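Local structure of YcgJ protein (Bacillus subtilis, 1XXL) at residues I91-A96 against F120-H125; A97-D102 against L143-H148. The protein is of unproven function but is probably an S-adenosylmethionine-dependent methyltransferase. All blocks are in the same frame, centred on the assembly; numbering follows the deposited sequence.

Interaction 1. Residues I91-A96 against F120-H125; sequences ITCRYA and FLLVDH. With SO4 (sulfate ion), chain C; SO4 (sulfate ion), chain D.
Ile91 O receives the backbone N of Leu121 at 2.8 Å, the first of four hydrogen bonds that zip the two strands together in parallel. Leu121 O then takes Cys93 N, and Cys93 O takes Val123 N. The last rung departs from this pattern: Tyr95 N reaches Val123 O at 2.7 Å from 36° above the carbonyl plane. Tyr95 itself lies just beyond the strand, in a loop conformation. A water also donates to Val123 O, at 2.7 Å, and accepts from Ala96 N, carrying the polar ladder beyond the end of strand 88-94.

These are neighbouring strands of the Rossmann-like sheet of class I methyltransferases, joined through helix 103-113 in a beta-alpha-beta crossover. Gly29, an S-adenosylmethionine-binding residue, lies close to Ala96, and Arg94 is itself a binding residue.

Apolar contacts occupy both faces of the sheet. On the one bearing Ile91, Cys93, Phe120 and Leu122, the Phe120 ring meets Cys93 with its edge, CE1 lying 3.7 Å from Cys93 CB, while Val110 of helix 103-113 covers Ile91 and Phe120. On the other face, Arg94 and Val123 run side by side. Val123 CG1, anti to its own backbone N (chi1 168°), sits over the Tyr95 ring in a CH-pi contact, 3.8 Å from the centroid.

Polar side chains gather at the C-terminal ends. Asp124 OD2 approaches the edge of the Tyr95 ring, 3.7 Å from CD1, and also accepts His125 N; His98 is a further partner. The Arg94 chain, bent at chi3 (63°), presents NH1 and NH2 to a sulfate probably from the crystallisation liquor, with NH1 3.2 Å from O3; its NE bonds Thr35. Tyr95 OH approaches a second sulfate, at a distance so short that its details are doubtful.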
ATOM      1  N   ILE A  91     -11.059   5.996   4.181  1.00 11.31           N
ATOM      2  CA  ILE A  91     -10.113   6.086   3.077  1.00 11.27           C
ATOM      3  C   ILE A  91      -9.147   4.937   3.219  1.00 11.80           C
ATOM      4  O   ILE A  91      -8.611   4.731   4.287  1.00 11.25           O
ATOM      5  CB  ILE A  91      -9.330   7.430   3.056  1.00 10.21           C
ATOM      6  CG1 ILE A  91     -10.297   8.613   2.964  1.00 10.85           C
ATOM      7  CG2 ILE A  91      -8.304   7.422   1.894  1.00 10.52           C
ATOM      8  CD1 ILE A  91      -9.653   9.956   3.146  1.00 11.33           C
ATOM      9  N   THR A  92      -8.949   4.193   2.136  1.00 13.13           N
ATOM     10  CA  THR A  92      -8.114   3.011   2.118  1.00 14.85           C
ATOM     11  C   THR A  92      -6.980   3.209   1.135  1.00 14.86           C
ATOM     12  O   THR A  92      -7.112   3.899   0.123  1.00 15.08           O
ATOM     13  CB  THR A  92      -8.900   1.705   1.717  1.00 15.54           C
ATOM     14  OG1 THR A  92      -9.451   1.841   0.397  1.00 19.46           O
ATOM     15  CG2 THR A  92     -10.048   1.427   2.687  1.00 16.76           C
ATOM     16  N   CYS A  93      -5.858   2.589   1.446  1.00 14.86           N
ATOM     17  CA  CYS A  93      -4.675   2.688   0.630  1.00 14.85           C
ATOM     18  C   CYS A  93      -3.901   1.389   0.869  1.00 14.37           C
ATOM     19  O   CYS A  93      -3.332   1.211   1.942  1.00 13.74           O
ATOM     20  CB  CYS A  93      -3.867   3.934   1.053  1.00 14.92           C
ATOM     21  SG  CYS A  93      -2.441   4.238   0.036  1.00 17.78           S
ATOM     22  N   ARG A  94      -3.935   0.475  -0.104  1.00 14.22           N
ATOM     23  CA  ARG A  94      -3.361  -0.868   0.043  1.00 14.39           C
ATOM     24  C   ARG A  94      -2.202  -1.095  -0.907  1.00 13.57           C
ATOM     25  O   ARG A  94      -2.373  -1.067  -2.120  1.00 13.76           O
ATOM     26  CB  ARG A  94      -4.422  -1.943  -0.153  1.00 14.41           C
ATOM     27  CG  ARG A  94      -3.921  -3.359   0.198  1.00 15.20           C
ATOM     28  CD  ARG A  94      -5.062  -4.375   0.286  1.00 17.94           C
ATOM     29  NE  ARG A  94      -5.739  -4.517  -1.009  1.00 20.84           N
ATOM     30  CZ  ARG A  94      -5.978  -5.658  -1.658  1.00 23.19           C
ATOM     31  NH1 ARG A  94      -5.601  -6.832  -1.163  1.00 25.44           N
ATOM     32  NH2 ARG A  94      -6.607  -5.622  -2.821  1.00 23.65           N
ATOM     33  N   TYR A  95      -1.018  -1.283  -0.340  1.00 13.32           N
ATOM     34  CA  TYR A  95       0.227  -1.451  -1.078  1.00 13.91           C
ATOM     35  C   TYR A  95       0.413  -0.428  -2.194  1.00 14.63           C
ATOM     36  O   TYR A  95       0.890  -0.746  -3.278  1.00 15.71           O
ATOM     37  CB  TYR A  95       0.376  -2.899  -1.592  1.00 14.08           C
ATOM     38  CG  TYR A  95       0.431  -3.939  -0.477  1.00 12.84           C
ATOM     39  CD1 TYR A  95       1.462  -3.934   0.460  1.00 13.22           C
ATOM     40  CD2 TYR A  95      -0.538  -4.935  -0.377  1.00 14.18           C
ATOM     41  CE1 TYR A  95       1.541  -4.907   1.468  1.00 13.45           C
ATOM     42  CE2 TYR A  95      -0.486  -5.914   0.651  1.00 14.13           C
ATOM     43  CZ  TYR A  95       0.553  -5.894   1.559  1.00 13.38           C
ATOM     44  OH  TYR A  95       0.605  -6.824   2.557  1.00 12.55           O
ATOM     45  N   ALA A  96       0.049   0.821  -1.919  1.00 14.57           N
ATOM     46  CA  ALA A  96       0.179   1.884  -2.909  1.00 14.19           C
ATOM     47  C   ALA A  96       1.129   3.003  -2.492  1.00 14.01           C
ATOM     48  O   ALA A  96       1.728   3.631  -3.344  1.00 14.11           O
ATOM     49  CB  ALA A  96      -1.203   2.466  -3.207  1.00 14.35           C
ATOM     50  N   PHE A 120      -8.601   6.319   8.192  1.00 11.53           N
ATOM     51  CA  PHE A 120      -7.633   6.053   7.128  1.00 11.61           C
ATOM     52  C   PHE A 120      -7.004   4.696   7.406  1.00 11.52           C
ATOM     53  O   PHE A 120      -6.406   4.479   8.476  1.00 11.91           O
ATOM     54  CB  PHE A 120      -6.542   7.140   7.112  1.00 11.85           C
ATOM     55  CG  PHE A 120      -5.453   6.931   6.084  1.00 11.84           C
ATOM     56  CD1 PHE A 120      -5.736   6.415   4.820  1.00 10.73           C
ATOM     57  CD2 PHE A 120      -4.147   7.309   6.373  1.00 12.54           C
ATOM     58  CE1 PHE A 120      -4.721   6.241   3.878  1.00 12.43           C
ATOM     59  CE2 PHE A 120      -3.144   7.154   5.443  1.00 13.23           C
ATOM     60  CZ  PHE A 120      -3.425   6.621   4.190  1.00 12.89           C
ATOM     61  N   LEU A 121      -7.164   3.782   6.459  1.00 10.67           N
ATOM     62  CA  LEU A 121      -6.672   2.427   6.586  1.00 10.61           C
ATOM     63  C   LEU A 121      -5.554   2.233   5.584  1.00 10.40           C
ATOM     64  O   LEU A 121      -5.779   2.204   4.367  1.00 10.32           O
ATOM     65  CB  LEU A 121      -7.804   1.423   6.364  1.00 10.95           C
ATOM     66  CG  LEU A 121      -8.951   1.576   7.360  1.00 12.30           C
ATOM     67  CD1 LEU A 121     -10.119   0.761   6.935  1.00 16.42           C
ATOM     68  CD2 LEU A 121      -8.550   1.178   8.756  1.00 14.97           C
ATOM     69  N   LEU A 122      -4.339   2.109   6.111  1.00  9.82           N
ATOM     70  CA  LEU A 122      -3.147   2.087   5.307  1.00 10.25           C
ATOM     71  C   LEU A 122      -2.452   0.753   5.468  1.00 10.01           C
ATOM     72  O   LEU A 122      -2.056   0.401   6.579  1.00  9.21           O
ATOM     73  CB  LEU A 122      -2.246   3.237   5.768  1.00  9.72           C
ATOM     74  CG  LEU A 122      -0.829   3.298   5.256  1.00 11.16           C
ATOM     75  CD1 LEU A 122      -0.833   3.588   3.774  1.00 11.58           C
ATOM     76  CD2 LEU A 122      -0.035   4.357   6.031  1.00 12.43           C
ATOM     77  N   VAL A 123      -2.337   0.007   4.365  1.00  9.25           N
ATOM     78  CA  VAL A 123      -1.535  -1.193   4.319  1.00  9.48           C
ATOM     79  C   VAL A 123      -0.366  -0.961   3.389  1.00  9.69           C
ATOM     80  O   VAL A 123      -0.542  -0.531   2.248  1.00  9.39           O
ATOM     81  CB  VAL A 123      -2.357  -2.463   3.840  1.00 10.01           C
ATOM     82  CG1 VAL A 123      -1.438  -3.651   3.523  1.00  9.73           C
ATOM     83  CG2 VAL A 123      -3.326  -2.830   4.887  1.00  9.78           C
ATOM     84  N   ASP A 124       0.830  -1.233   3.888  1.00 10.20           N
ATOM     85  CA  ASP A 124       1.982  -1.260   3.033  1.00 10.49           C
ATOM     86  C   ASP A 124       3.077  -2.074   3.687  1.00 10.06           C
ATOM     87  O   ASP A 124       2.997  -2.433   4.848  1.00  9.41           O
ATOM     88  CB  ASP A 124       2.459   0.179   2.693  1.00 11.17           C
ATOM     89  CG  ASP A 124       3.087   0.282   1.292  1.00 13.03           C
ATOM     90  OD1 ASP A 124       3.340   1.430   0.864  1.00 15.11           O
ATOM     91  OD2 ASP A 124       3.343  -0.769   0.631  1.00 11.29           O
ATOM     92  N   HIS A 125       4.101  -2.394   2.920  1.00 10.17           N
ATOM     93  CA  HIS A 125       5.315  -2.857   3.544  1.00 11.08           C
ATOM     94  C   HIS A 125       6.120  -1.608   3.955  1.00 11.08           C
ATOM     95  O   HIS A 125       5.888  -0.509   3.448  1.00 12.14           O
ATOM     96  CB  HIS A 125       6.106  -3.882   2.717  1.00 11.56           C
ATOM     97  CG  HIS A 125       6.101  -3.636   1.254  1.00 13.19           C
ATOM     98  ND1 HIS A 125       7.051  -2.863   0.633  1.00 14.98           N
ATOM     99  CD2 HIS A 125       5.273  -4.081   0.278  1.00 16.88           C
ATOM    100  CE1 HIS A 125       6.803  -2.827  -0.666  1.00 17.24           C
ATOM    101  NE2 HIS A 125       5.724  -3.553  -0.906  1.00 17.84           N
TER
HETATM  102  S   SO4 C 402      -6.826  -9.268  -3.942  1.00 54.40           S
HETATM  103  O1  SO4 C 402      -8.163  -8.812  -3.589  1.00 53.92           O
HETATM  104  O2  SO4 C 402      -6.946 -10.429  -4.825  1.00 54.14           O
HETATM  105  O3  SO4 C 402      -6.108  -9.615  -2.722  1.00 52.59           O
HETATM  106  O4  SO4 C 402      -6.072  -8.224  -4.648  1.00 54.12           O
HETATM  107  S   SO4 D 404      -1.397  -9.811   2.336  1.00 19.87           S
HETATM  108  O1  SO4 D 404      -1.117  -9.777   3.747  1.00 21.96           O
HETATM  109  O2  SO4 D 404      -2.841  -9.731   2.074  1.00 17.03           O
HETATM  110  O3  SO4 D 404      -0.872 -11.013   1.788  1.00 24.82           O
HETATM  111  O4  SO4 D 404      -0.666  -8.779   1.694  1.00 24.69           O
HETATM  112  O   HOH W   1      -0.223   1.722   0.794  1.00 14.06           O

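Interaction 2. Residues A97-D102 against L143-H148; sequences AHHFSD and LRDPSH. With SO4 (sulfate ion), chain E.
The backbones come nearest at His99 and His148, whose CA atoms are 5.2 Å apart, where the 3-10 segment 97-99 meets the type I turn Asp145-His148 that follows helix 131-144. Across this junction His99 does most of the work. Its NE2 donates to Asp145 OD2 at 2.9 Å, with an N-H...O angle of 163°. The carboxylate oxygen lies close to the imidazole plane and is approached on its syn side, but tilted 28° out of the carboxylate plane, and the two planes are turned 66° apart. With CG anti to the backbone N, Asp145 extends its carboxylate toward the ring.

The CD2 edge of the same imidazole lies against Ser147, 3.4 Å from Ser147 O and 3.8 Å from CB. One face of the ring is covered by the neighbouring His98, whose CD2 stands 3.6 Å above its centre. A water donating to both His99 O and Ser147 O provides a second polar bridge.

His98 meets His148 more loosely: the rings are near parallel but slid apart, so they barely overlap, although His98 CD2 comes within 3.7 Å of His148 ND1. Both rings are held from outside the pair, His98 by Asp124 and His148 through NE2 by Asn138. Arg144 at the helix end instead turns both terminal nitrogens to a sulfate, which Arg186 also binds.

Donation from NE2 means that this nitrogen of His99 carries a proton, and the bond to Asp145, together with the CD2 contact to Ser147, settles the orientation of the ring.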
ATOM      1  N   ALA A  97       1.241   3.277  -1.198  1.00 14.13           N
ATOM      2  CA  ALA A  97       2.011   4.445  -0.713  1.00 14.39           C
ATOM      3  C   ALA A  97       3.471   4.470  -1.162  1.00 14.32           C
ATOM      4  O   ALA A  97       4.034   5.554  -1.397  1.00 13.62           O
ATOM      5  CB  ALA A  97       1.938   4.543   0.790  1.00 13.98           C
ATOM      6  N   HIS A  98       4.085   3.294  -1.274  1.00 14.20           N
ATOM      7  CA  HIS A  98       5.479   3.228  -1.722  1.00 15.28           C
ATOM      8  C   HIS A  98       5.697   3.740  -3.150  1.00 14.63           C
ATOM      9  O   HIS A  98       6.832   3.972  -3.552  1.00 14.06           O
ATOM     10  CB  HIS A  98       6.087   1.821  -1.534  1.00 15.14           C
ATOM     11  CG  HIS A  98       5.382   0.731  -2.278  1.00 16.45           C
ATOM     12  ND1 HIS A  98       4.374  -0.026  -1.713  1.00 17.65           N
ATOM     13  CD2 HIS A  98       5.574   0.235  -3.526  1.00 18.10           C
ATOM     14  CE1 HIS A  98       3.960  -0.921  -2.596  1.00 18.32           C
ATOM     15  NE2 HIS A  98       4.665  -0.776  -3.706  1.00 16.50           N
ATOM     16  N   HIS A  99       4.612   3.924  -3.895  1.00 15.41           N
ATOM     17  CA  HIS A  99       4.650   4.498  -5.238  1.00 16.87           C
ATOM     18  C   HIS A  99       4.338   5.999  -5.282  1.00 17.03           C
ATOM     19  O   HIS A  99       4.446   6.590  -6.338  1.00 17.03           O
ATOM     20  CB  HIS A  99       3.640   3.797  -6.150  1.00 18.35           C
ATOM     21  CG  HIS A  99       4.013   2.400  -6.514  1.00 20.55           C
ATOM     22  ND1 HIS A  99       3.102   1.367  -6.503  1.00 26.00           N
ATOM     23  CD2 HIS A  99       5.196   1.865  -6.901  1.00 24.19           C
ATOM     24  CE1 HIS A  99       3.711   0.250  -6.875  1.00 27.57           C
ATOM     25  NE2 HIS A  99       4.986   0.525  -7.111  1.00 26.36           N
ATOM     26  N   PHE A 100       3.952   6.615  -4.164  1.00 17.10           N
ATOM     27  CA  PHE A 100       3.631   8.048  -4.150  1.00 18.09           C
ATOM     28  C   PHE A 100       4.882   8.874  -4.432  1.00 17.96           C
ATOM     29  O   PHE A 100       5.907   8.617  -3.860  1.00 18.33           O
ATOM     30  CB  PHE A 100       3.095   8.500  -2.778  1.00 18.14           C
ATOM     31  CG  PHE A 100       1.762   7.943  -2.399  1.00 18.07           C
ATOM     32  CD1 PHE A 100       0.960   7.273  -3.298  1.00 19.11           C
ATOM     33  CD2 PHE A 100       1.302   8.115  -1.119  1.00 19.21           C
ATOM     34  CE1 PHE A 100      -0.273   6.795  -2.907  1.00 19.13           C
ATOM     35  CE2 PHE A 100       0.070   7.636  -0.729  1.00 19.38           C
ATOM     36  CZ  PHE A 100      -0.716   6.988  -1.633  1.00 19.70           C
ATOM     37  N   SER A 101       4.773   9.890  -5.274  1.00 18.69           N
ATOM     38  CA  SER A 101       5.912  10.765  -5.568  1.00 19.25           C
ATOM     39  C   SER A 101       6.209  11.707  -4.392  1.00 19.10           C
ATOM     40  O   SER A 101       7.340  12.185  -4.248  1.00 19.57           O
ATOM     41  CB  SER A 101       5.642  11.583  -6.841  1.00 19.61           C
ATOM     42  OG  SER A 101       4.513  12.423  -6.648  1.00 21.85           O
ATOM     43  N   ASP A 102       5.190  11.988  -3.572  1.00 18.65           N
ATOM     44  CA  ASP A 102       5.341  12.865  -2.407  1.00 18.23           C
ATOM     45  C   ASP A 102       4.373  12.423  -1.311  1.00 17.09           C
ATOM     46  O   ASP A 102       3.270  12.944  -1.170  1.00 16.51           O
ATOM     47  CB  ASP A 102       5.135  14.338  -2.817  1.00 17.94           C
ATOM     48  CG  ASP A 102       5.464  15.328  -1.706  1.00 19.77           C
ATOM     49  OD1 ASP A 102       5.663  14.950  -0.533  1.00 22.53           O
ATOM     50  OD2 ASP A 102       5.502  16.531  -2.020  1.00 25.87           O
ATOM     51  N   LEU A 143      15.042  -2.090  -7.491  1.00 20.19           N
ATOM     52  CA  LEU A 143      15.711  -2.877  -8.534  1.00 20.68           C
ATOM     53  C   LEU A 143      14.662  -3.631  -9.352  1.00 21.53           C
ATOM     54  O   LEU A 143      14.755  -3.734 -10.582  1.00 20.58           O
ATOM     55  CB  LEU A 143      16.695  -3.873  -7.915  1.00 20.30           C
ATOM     56  CG  LEU A 143      18.047  -3.325  -7.454  1.00 19.83           C
ATOM     57  CD1 LEU A 143      18.822  -4.383  -6.723  1.00 19.55           C
ATOM     58  CD2 LEU A 143      18.862  -2.857  -8.650  1.00 21.53           C
ATOM     59  N   ARG A 144      13.645  -4.118  -8.655  1.00 22.03           N
ATOM     60  CA  ARG A 144      12.627  -4.937  -9.277  1.00 23.49           C
ATOM     61  C   ARG A 144      11.560  -4.077  -9.929  1.00 24.20           C
ATOM     62  O   ARG A 144      11.019  -4.456 -10.958  1.00 24.52           O
ATOM     63  CB  ARG A 144      12.043  -5.904  -8.237  1.00 23.38           C
ATOM     64  CG  ARG A 144      11.063  -6.938  -8.780  1.00 23.88           C
ATOM     65  CD  ARG A 144       9.726  -6.599  -8.262  1.00 26.64           C
ATOM     66  NE  ARG A 144       8.723  -7.552  -8.673  1.00 29.23           N
ATOM     67  CZ  ARG A 144       7.465  -7.491  -8.272  1.00 27.32           C
ATOM     68  NH1 ARG A 144       7.076  -6.522  -7.449  1.00 26.28           N
ATOM     69  NH2 ARG A 144       6.606  -8.401  -8.696  1.00 28.11           N
ATOM     70  N   ASP A 145      11.275  -2.907  -9.353  1.00 25.25           N
ATOM     71  CA  ASP A 145      10.169  -2.058  -9.813  1.00 25.26           C
ATOM     72  C   ASP A 145      10.629  -0.597  -9.867  1.00 25.64           C
ATOM     73  O   ASP A 145      10.624   0.085  -8.850  1.00 25.59           O
ATOM     74  CB  ASP A 145       8.973  -2.233  -8.862  1.00 25.79           C
ATOM     75  CG  ASP A 145       7.756  -1.372  -9.248  1.00 27.15           C
ATOM     76  OD1 ASP A 145       7.773  -0.695 -10.304  1.00 29.94           O
ATOM     77  OD2 ASP A 145       6.780  -1.358  -8.469  1.00 31.69           O
ATOM     78  N   PRO A 146      11.035  -0.103 -11.063  1.00 25.86           N
ATOM     79  CA  PRO A 146      11.456   1.301 -11.161  1.00 25.51           C
ATOM     80  C   PRO A 146      10.342   2.322 -10.856  1.00 24.88           C
ATOM     81  O   PRO A 146      10.597   3.503 -10.791  1.00 25.72           O
ATOM     82  CB  PRO A 146      11.958   1.416 -12.612  1.00 26.01           C
ATOM     83  CG  PRO A 146      12.254  -0.005 -13.017  1.00 26.71           C
ATOM     84  CD  PRO A 146      11.159  -0.781 -12.366  1.00 26.28           C
ATOM     85  N   SER A 147       9.122   1.855 -10.664  1.00 23.97           N
ATOM     86  CA  SER A 147       8.031   2.691 -10.164  1.00 23.47           C
ATOM     87  C   SER A 147       8.156   2.996  -8.650  1.00 22.08           C
ATOM     88  O   SER A 147       7.562   3.959  -8.141  1.00 21.75           O
ATOM     89  CB  SER A 147       6.710   1.968 -10.437  1.00 23.58           C
ATOM     90  OG  SER A 147       5.684   2.909 -10.598  1.00 28.56           O
ATOM     91  N   HIS A 148       8.922   2.157  -7.945  1.00 20.36           N
ATOM     92  CA  HIS A 148       9.121   2.263  -6.499  1.00 19.42           C
ATOM     93  C   HIS A 148       9.772   3.587  -6.165  1.00 17.50           C
ATOM     94  O   HIS A 148      10.789   3.939  -6.747  1.00 15.64           O
ATOM     95  CB  HIS A 148      10.016   1.125  -6.003  1.00 19.12           C
ATOM     96  CG  HIS A 148      10.163   1.076  -4.515  1.00 20.01           C
ATOM     97  ND1 HIS A 148       9.282   0.396  -3.707  1.00 20.94           N
ATOM     98  CD2 HIS A 148      11.087   1.619  -3.689  1.00 20.30           C
ATOM     99  CE1 HIS A 148       9.655   0.523  -2.445  1.00 19.75           C
ATOM    100  NE2 HIS A 148      10.754   1.254  -2.405  1.00 18.58           N
TER
HETATM  101  S   SO4 E 406       3.665  -8.164  -6.314  1.00 57.33           S
HETATM  102  O1  SO4 E 406       4.210  -6.817  -6.167  1.00 56.37           O
HETATM  103  O2  SO4 E 406       2.255  -8.156  -5.907  1.00 57.54           O
HETATM  104  O3  SO4 E 406       4.375  -9.108  -5.441  1.00 56.92           O
HETATM  105  O4  SO4 E 406       3.788  -8.536  -7.726  1.00 56.68           O
HETATM  106  O   HOH W   2       5.814   5.855  -8.830  1.00 29.34           O

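Interaction 1 is buried near the centre of the chain, whereas interaction 2 lies about 14 Å away between centres and is only partly buried. The former draws on regular strand pairing and apolar faces; the latter joins a loop to a post-helical turn through a single direct hydrogen bond, a shared water and loosely placed rings. They are continuous in the chain: 97-102 directly follows 91-96, and strand 118-125 leads on to helix 131-144. Asp124 and His98 join them through a probable hydrogen bond of 2.7 Å between OD2 and ND1. His125 also stacks on His98, and Cys93 packs against Phe100.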